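Local atomic coordinates of oxidoreductase, NAD-binding (Acidithiobacillus ferrooxidans, PDB entry 7BVJ), a protein that catalyses the NAD(+)-dependent oxidation of the glucosamine 3-position of UDP-N-acetylglucosamine to a ketone, a step in making the diamino sugar of lipid A. Residues A36-A39 against A40-A43; R49-S53 against V54-L58. One frame throughout, in Å; residues are numbered along the deposited sequence.

In the fold
After strand 27-32 the chain turns into helix 36-46, and contact 1 lies within the first two turns of that helix, with the guanidinium of R38 reaching the bound NAD. The helix leads into strand 49-50, the outermost strand of the six-stranded parallel sheet on its side, which completes the beta-alpha-beta unit. Contact 2 follows at once: the chain leaves that strand, turns through P52 and S53, and starts helix 54-59. The two contacts are strictly in series, neither nested nor crossed. They meet directly, because the CB of A43 packs on the backbone of R49 and A50, and the CB of A50 lies against A39 and A40, joining helix to strand within the Rossmann domain.

Contact 1. Residues A36-A39 against A40-A43; sequences AERA and AEVA. With NAD (nicotinamide-adenine-dinucleotide), chain E.
Four successive i to i+4 hydrogen bonds, from the amides of A40, E41, V42 and A43 to the carbonyls of A36, E37, R38 and A39, carry the backbone through regular alpha-helix, the A40 N to A36 O bond being 2.9 Å long. On this scaffold the side chains of R38 and E41, one turn apart, run alongside each other in the same direction. The CG of R38 comes within 3.6 Å of E41 OE2, so the carboxylate flanks the aliphatic part of the arginine and not its charged end. Guanidinium and carboxylate planes are 51° apart, and R38 NE stays 4.7 Å from E41 OE2, so any attraction is through space and probably modest. E41 itself folds back over the preceding turn: its CG is flanked by both N and C of its own backbone (chi1 71°), which brings it to 3.1 Å from R38 O. That same carbonyl oxygen receives the V42 amide and is also flanked by V42 CG2, at 3.2 Å.

R38 leaves the helix with CG anti to the backbone N, and a bend further along the chain swings its guanidinium to the cofactor. There NH1 donates to the ribose hydroxyl O3B of NAD over 2.9 Å, a bent bond of 140°, while O2B lies at the edge of the guanidinium, in its plane. With an alanine here, O3B would probably lose this donor and the ribose would be held less firmly on the helix side. N35 accepts from the R38 amide. The contact belongs to the beta-alpha-beta unit of strand 27-32, helix 36-46 and strand 49-50 in the Rossmann fold, where NAD is hydrogen-bonded by D33, just past the second strand, and, in this protein, by R38 from the helix.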
loop_
_atom_site.group_PDB
_atom_site.type_symbol
_atom_site.label_atom_id
_atom_site.label_comp_id
_atom_site.label_asym_id
_atom_site.label_seq_id
_atom_site.Cartn_x
_atom_site.Cartn_y
_atom_site.Cartn_z
ATOM N N ALA A 36 7.042 -25.297 -6.322
ATOM C CA ALA A 36 8.130 -25.299 -7.303
ATOM C C ALA A 36 7.605 -25.147 -8.725
ATOM O O ALA A 36 8.180 -24.408 -9.529
ATOM C CB ALA A 36 8.960 -26.583 -7.177
ATOM N N GLU A 37 6.511 -25.836 -9.048
ATOM C CA GLU A 37 5.857 -25.671 -10.347
ATOM C C GLU A 37 5.648 -24.203 -10.706
ATOM O O GLU A 37 5.891 -23.785 -11.848
ATOM C CB GLU A 37 4.506 -26.386 -10.312
ATOM C CG GLU A 37 4.140 -27.167 -11.536
ATOM C CD GLU A 37 3.033 -28.147 -11.239
ATOM O OE1 GLU A 37 2.122 -27.793 -10.465
ATOM O OE2 GLU A 37 3.069 -29.274 -11.763
ATOM N N ARG A 38 5.181 -23.409 -9.739
ATOM C CA ARG A 38 4.804 -22.024 -10.010
ATOM C C ARG A 38 6.034 -21.152 -10.257
ATOM O O ARG A 38 6.062 -20.340 -11.192
ATOM C CB ARG A 38 3.965 -21.495 -8.844
ATOM C CG ARG A 38 3.366 -20.108 -9.067
ATOM C CD ARG A 38 2.449 -19.737 -7.906
ATOM N NE ARG A 38 1.249 -20.581 -7.869
ATOM C CZ ARG A 38 0.741 -21.117 -6.762
ATOM N NH1 ARG A 38 1.326 -20.900 -5.584
ATOM N NH2 ARG A 38 -0.349 -21.873 -6.837
ATOM N N ALA A 39 7.055 -21.295 -9.408
ATOM C CA ALA A 39 8.341 -20.669 -9.682
ATOM C C ALA A 39 8.860 -21.053 -11.060
ATOM O O ALA A 39 9.390 -20.207 -11.789
ATOM C CB ALA A 39 9.361 -21.071 -8.615
ATOM N N ALA A 40 8.746 -22.335 -11.420
ATOM C CA ALA A 40 9.270 -22.790 -12.704
ATOM C C ALA A 40 8.548 -22.120 -13.865
ATOM O O ALA A 40 9.187 -21.691 -14.833
ATOM C CB ALA A 40 9.175 -24.313 -12.808
ATOM N N GLU A 41 7.222 -21.991 -13.787
ATOM C CA GLU A 41 6.538 -21.322 -14.894
ATOM C C GLU A 41 6.870 -19.829 -14.935
ATOM O O GLU A 41 7.022 -19.254 -16.023
ATOM C CB GLU A 41 5.031 -21.542 -14.819
ATOM C CG GLU A 41 4.343 -20.804 -13.698
ATOM C CD GLU A 41 2.957 -21.338 -13.390
ATOM O OE1 GLU A 41 2.530 -22.330 -14.026
ATOM O OE2 GLU A 41 2.304 -20.773 -12.487
ATOM N N VAL A 42 6.997 -19.183 -13.770
ATOM C CA VAL A 42 7.352 -17.763 -13.762
ATOM C C VAL A 42 8.736 -17.563 -14.373
ATOM O O VAL A 42 8.945 -16.670 -15.208
ATOM C CB VAL A 42 7.263 -17.188 -12.334
ATOM C CG1 VAL A 42 7.776 -15.775 -12.294
ATOM C CG2 VAL A 42 5.818 -17.217 -11.834
ATOM N N ALA A 43 9.691 -18.411 -13.987
ATOM C CA ALA A 43 11.037 -18.325 -14.545
ATOM C C ALA A 43 11.032 -18.585 -16.049
ATOM O O ALA A 43 11.698 -17.874 -16.804
ATOM C CB ALA A 43 11.959 -19.300 -13.828
HETATM P PA NAD E . -1.052 -15.628 -3.621
HETATM O O1A NAD E . -1.155 -16.690 -2.583
HETATM O O2A NAD E . -1.540 -15.616 -5.047
HETATM O O5B NAD E . 0.680 -15.654 -3.865
HETATM C C5B NAD E . 1.251 -16.246 -2.724
HETATM C C4B NAD E . 2.552 -16.951 -3.122
HETATM O O4B NAD E . 3.386 -17.093 -1.998
HETATM C C3B NAD E . 2.151 -18.361 -3.580
HETATM O O3B NAD E . 2.779 -18.494 -4.804
HETATM C C2B NAD E . 2.766 -19.276 -2.508
HETATM O O2B NAD E . 3.261 -20.489 -3.067
HETATM C C1B NAD E . 3.947 -18.407 -2.078
HETATM N N9A NAD E . 4.436 -18.679 -0.732
HETATM C C8A NAD E . 3.759 -18.963 0.435
HETATM N N7A NAD E . 4.566 -19.114 1.483
HETATM C C5A NAD E . 5.834 -18.915 0.985
HETATM C C6A NAD E . 7.116 -18.943 1.593
HETATM N N6A NAD E . 7.234 -19.214 2.940
HETATM N N1A NAD E . 8.228 -18.710 0.839
HETATM C C2A NAD E . 8.027 -18.458 -0.500
HETATM N N3A NAD E . 6.878 -18.393 -1.206
HETATM C C4A NAD E . 5.785 -18.639 -0.413
HETATM O O3 NAD E . -1.514 -14.148 -3.151
HETATM P PN NAD E . -1.009 -12.851 -3.945
HETATM O O1N NAD E . 0.280 -12.823 -4.725
HETATM O O2N NAD E . -2.326 -12.223 -4.253
HETATM O O5D NAD E . -0.551 -11.703 -2.643
#

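Contact 2. Residues R49-S53 against V54-L58; sequences RAFPS and VDALL
The ring of F51 rests on the backbone of L57, one face turned to the first turn of helix 54-59, in a strand-to-helix connection of the Rossmann domain closed by a serine N-cap. L57 CA lies 3.7 Å from the ring centroid and 13° off its normal, a CH-pi contact over the face, and the two side chains are nearly perpendicular. L57 CB packs on F51 CG at 4.0 Å, while A56 CB meets the ring at CD1, 3.9 Å away. The ring owes this position to its first torsion, with CG anti to the carbonyl carbon (chi1 -76°). On the opposite face lies the guanidinium of R49, whose NE is offset toward the rim, so the aromatic ring is sandwiched between helix backbone and arginine. Beyond this layer, F51 also touches A29 and L57 touches F32, both on strand 27-32, while P52 makes a looser apolar contact with A56.

Outward lies the polar edge, where S53 takes the N-cap position and meets two amides of the first turn. Its carbonyl oxygen receives L57 N in a weak, long but nearly straight bond. Its side chain, rotated so that OG stands opposite the alpha hydrogen (chi1 70°), turns back over the helix start, and OG accepts from A56 N at 3.2 Å.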
loop_
_atom_site.group_PDB
_atom_site.type_symbol
_atom_site.label_atom_id
_atom_site.label_comp_id
_atom_site.label_asym_id
_atom_site.label_seq_id
_atom_site.Cartn_x
_atom_site.Cartn_y
_atom_site.Cartn_z
ATOM N N ARG A 49 16.021 -17.558 -13.570
ATOM C CA ARG A 49 16.139 -18.824 -12.857
ATOM C C ARG A 49 14.921 -19.068 -11.973
ATOM O O ARG A 49 14.276 -18.133 -11.501
ATOM C CB ARG A 49 17.390 -18.832 -11.976
ATOM C CG ARG A 49 18.535 -19.704 -12.484
ATOM C CD ARG A 49 19.745 -19.654 -11.546
ATOM N NE ARG A 49 19.760 -20.763 -10.593
ATOM C CZ ARG A 49 20.742 -20.992 -9.723
ATOM N NH1 ARG A 49 21.784 -20.174 -9.672
ATOM N NH2 ARG A 49 20.673 -22.023 -8.890
ATOM N N ALA A 50 14.611 -20.339 -11.748
ATOM C CA ALA A 50 13.772 -20.757 -10.636
ATOM C C ALA A 50 14.699 -21.371 -9.598
ATOM O O ALA A 50 15.326 -22.402 -9.862
ATOM C CB ALA A 50 12.703 -21.758 -11.080
ATOM N N PHE A 51 14.799 -20.724 -8.406
ATOM C CA PHE A 51 15.806 -21.209 -7.477
ATOM C C PHE A 51 15.274 -22.365 -6.629
ATOM O O PHE A 51 14.075 -22.429 -6.321
ATOM C CB PHE A 51 16.274 -20.084 -6.562
ATOM C CG PHE A 51 17.215 -19.100 -7.226
ATOM C CD1 PHE A 51 18.587 -19.228 -7.084
ATOM C CD2 PHE A 51 16.719 -18.038 -7.975
ATOM C CE1 PHE A 51 19.466 -18.310 -7.694
ATOM C CE2 PHE A 51 17.578 -17.108 -8.572
ATOM C CZ PHE A 51 18.954 -17.251 -8.434
ATOM N N PRO A 52 16.154 -23.291 -6.237
ATOM C CA PRO A 52 15.713 -24.428 -5.423
ATOM C C PRO A 52 15.514 -24.099 -3.955
ATOM O O PRO A 52 15.006 -24.954 -3.225
ATOM C CB PRO A 52 16.853 -25.431 -5.596
ATOM C CG PRO A 52 18.057 -24.556 -5.772
ATOM C CD PRO A 52 17.584 -23.389 -6.591
ATOM N N SER A 53 15.903 -22.914 -3.492
ATOM C CA SER A 53 15.686 -22.531 -2.099
ATOM C C SER A 53 15.753 -21.013 -2.003
ATOM O O SER A 53 16.296 -20.345 -2.888
ATOM C CB SER A 53 16.717 -23.167 -1.159
ATOM O OG SER A 53 17.995 -22.585 -1.363
ATOM N N VAL A 54 15.188 -20.477 -0.915
ATOM C CA VAL A 54 15.276 -19.036 -0.680
ATOM C C VAL A 54 16.732 -18.615 -0.524
ATOM O O VAL A 54 17.138 -17.539 -0.990
ATOM C CB VAL A 54 14.424 -18.619 0.535
ATOM C CG1 VAL A 54 14.949 -19.228 1.808
ATOM C CG2 VAL A 54 14.405 -17.106 0.670
ATOM N N ASP A 55 17.555 -19.471 0.101
ATOM C CA ASP A 55 18.930 -19.079 0.403
ATOM C C ASP A 55 19.755 -18.918 -0.868
ATOM O O ASP A 55 20.599 -18.021 -0.954
ATOM C CB ASP A 55 19.576 -20.091 1.353
ATOM C CG ASP A 55 18.832 -20.203 2.672
ATOM O OD1 ASP A 55 18.723 -21.334 3.190
ATOM O OD2 ASP A 55 18.340 -19.164 3.185
ATOM N N ALA A 56 19.501 -19.758 -1.875
ATOM C CA ALA A 56 20.265 -19.678 -3.115
ATOM C C ALA A 56 19.843 -18.478 -3.946
ATOM O O ALA A 56 20.670 -17.880 -4.651
ATOM C CB ALA A 56 20.112 -20.969 -3.920
ATOM N N LEU A 57 18.556 -18.123 -3.900
ATOM C CA LEU A 57 18.137 -16.822 -4.409
ATOM C C LEU A 57 18.928 -15.707 -3.732
ATOM O O LEU A 57 19.558 -14.886 -4.396
ATOM C CB LEU A 57 16.632 -16.623 -4.197
ATOM C CG LEU A 57 16.038 -15.328 -4.782
ATOM C CD1 LEU A 57 14.583 -15.547 -5.210
ATOM C CD2 LEU A 57 16.119 -14.197 -3.798
ATOM N N LEU A 58 18.902 -15.669 -2.399
ATOM C CA LEU A 58 19.513 -14.551 -1.694
ATOM C C LEU A 58 21.010 -14.451 -1.988
ATOM O O LEU A 58 21.558 -13.343 -2.032
ATOM C CB LEU A 58 19.234 -14.670 -0.195
ATOM C CG LEU A 58 17.767 -14.362 0.142
ATOM C CD1 LEU A 58 17.400 -14.868 1.518
ATOM C CD2 LEU A 58 17.474 -12.847 0.018
#